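Local coordinates for protein putative glycosylhydrolase (Parabacteroides distasonis, PDB 3S5Q) that is a putative glycosyl hydrolase of the 3-keto-disaccharide hydrolase family with a concanavalin A-like fold, probably acting on sugar substrates, at residues 86-89 with 90-94. Numbering follows the deposited sequence.
Sequences GNWI and PSSIE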
loop_
_atom_site.group_PDB
_atom_site.type_symbol
_atom_site.label_atom_id
_atom_site.label_comp_id
_atom_site.label_asym_id
_atom_site.label_seq_id
_atom_site.Cartn_x
_atom_site.Cartn_y
_atom_site.Cartn_z
ATOM N N GLY A 86 13.830 -10.531 -2.188
ATOM C CA GLY A 86 13.783 -11.638 -3.158
ATOM C C GLY A 86 12.577 -12.543 -2.980
ATOM O O GLY A 86 11.872 -12.903 -3.931
ATOM N N ASN A 87 12.303 -12.879 -1.741
ATOM C CA ASN A 87 11.229 -13.778 -1.425
ATOM C C ASN A 87 10.180 -12.993 -0.655
ATOM O O ASN A 87 9.846 -13.367 0.445
ATOM C CB ASN A 87 11.829 -14.943 -0.599
ATOM C CG ASN A 87 10.846 -16.040 -0.314
ATOM O OD1 ASN A 87 9.906 -16.236 -1.064
ATOM N ND2 ASN A 87 11.062 -16.777 0.799
ATOM N N TRP A 88 9.665 -11.892 -1.222
ATOM C CA TRP A 88 8.870 -10.938 -0.438
ATOM C C TRP A 88 7.483 -11.457 -0.041
ATOM O O TRP A 88 6.950 -11.054 0.984
ATOM C CB TRP A 88 8.733 -9.563 -1.130
ATOM C CG TRP A 88 7.914 -9.577 -2.406
ATOM C CD1 TRP A 88 8.362 -9.874 -3.649
ATOM C CD2 TRP A 88 6.525 -9.285 -2.531
ATOM N NE1 TRP A 88 7.328 -9.791 -4.563
ATOM C CE2 TRP A 88 6.187 -9.423 -3.896
ATOM C CE3 TRP A 88 5.527 -8.926 -1.624
ATOM C CZ2 TRP A 88 4.888 -9.211 -4.373
ATOM C CZ3 TRP A 88 4.244 -8.710 -2.089
ATOM C CH2 TRP A 88 3.926 -8.861 -3.450
ATOM N N ILE A 89 6.915 -12.370 -0.814
ATOM C CA ILE A 89 5.516 -12.730 -0.577
ATOM C C ILE A 89 5.280 -13.254 0.861
ATOM O O ILE A 89 4.422 -12.746 1.539
ATOM C CB ILE A 89 4.963 -13.668 -1.669
ATOM C CG1 ILE A 89 4.776 -12.869 -2.974
ATOM C CG2 ILE A 89 3.610 -14.317 -1.193
ATOM C CD1 ILE A 89 4.655 -13.756 -4.258
ATOM N N PRO A 90 6.033 -14.266 1.310
ATOM C CA PRO A 90 5.875 -14.765 2.668
ATOM C C PRO A 90 6.689 -13.998 3.694
ATOM O O PRO A 90 6.688 -14.400 4.857
ATOM C CB PRO A 90 6.432 -16.180 2.562
ATOM C CG PRO A 90 7.456 -16.052 1.489
ATOM C CD PRO A 90 6.858 -15.183 0.510
ATOM N N SER A 91 7.364 -12.928 3.279
ATOM C CA SER A 91 8.296 -12.237 4.134
ATOM C C SER A 91 7.911 -10.785 4.292
ATOM O O SER A 91 8.783 -9.945 4.505
ATOM C CB SER A 91 9.709 -12.299 3.545
ATOM O OG SER A 91 10.040 -13.592 3.085
ATOM N N SER A 92 6.620 -10.475 4.149
ATOM C CA SER A 92 6.171 -9.105 4.260
ATOM C C SER A 92 4.676 -9.046 4.508
ATOM O O SER A 92 3.976 -10.081 4.490
ATOM C CB SER A 92 6.537 -8.341 2.983
ATOM O OG SER A 92 5.810 -8.885 1.916
ATOM N N ILE A 93 4.206 -7.826 4.757
ATOM C CA ILE A 93 2.793 -7.539 4.858
ATOM C C ILE A 93 2.389 -6.555 3.717
ATOM O O ILE A 93 2.965 -5.468 3.558
ATOM C CB ILE A 93 2.417 -6.984 6.227
ATOM C CG1 ILE A 93 2.881 -7.981 7.324
ATOM C CG2 ILE A 93 0.885 -6.721 6.234
ATOM C CD1 ILE A 93 2.610 -7.529 8.741
ATOM N N GLU A 94 1.434 -6.988 2.914
ATOM C CA GLU A 94 0.958 -6.154 1.824
ATOM C C GLU A 94 -0.405 -5.521 2.095
ATOM O O GLU A 94 -1.339 -6.192 2.554
ATOM C CB GLU A 94 0.913 -6.900 0.516
ATOM C CG GLU A 94 0.726 -5.924 -0.661
ATOM C CD GLU A 94 0.819 -6.530 -2.035
ATOM O OE1 GLU A 94 0.531 -7.731 -2.172
ATOM O OE2 GLU A 94 1.164 -5.766 -2.986
HETATM O O HOH W 1 3.329 -10.281 0.981
HETATM O O HOH W 2 3.330 -12.688 4.216
#
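The carbonyl oxygen of W88 takes two hydrogen bonds from the chain that follows it. S91 N donates to W88 O at 3.0 Å, and S92 OG to the same W88 O at 2.6 Å. The two donors come from opposite faces of the carbonyl plane, and neither lies on a lone pair. S92 OG sits between its own N and C (chi1 65°), which turns it back to the W88 oxygen. One residue earlier, S91 OG donates to N87 O at 2.7 Å, tilted 24° from the carbonyl plane. The S91 N bond closes a beta turn, W88-S91, close to type I; the two serine hydroxyls add bonds to N87 O and W88 O. The N87 side chain crosses that of P90 at about a right angle, with N87 OD1 3.5 Å from P90 CG. The indole of W88 meets S92 and E94 by its edge. S92 OG is 3.6 Å from W88 CE3. E94 OE1 lies near the ring plane, 3.8 Å from W88 CH2, its carboxylate turned 87° from the ring. I89 CG1 covers one indole face. Two waters link I89 O to S92: one donates to I89 O and S92 OG, the other to I89 O and S92 O. Further out, N87 N is hydrogen-bonded to D84 OD1, and W54 packs edge-to-face with W88. The turn lies in the loop between antiparallel strands 75-82 and 93-98, the latter outermost in its five-stranded sheet, and W88 and S92 pack on V79 and C82.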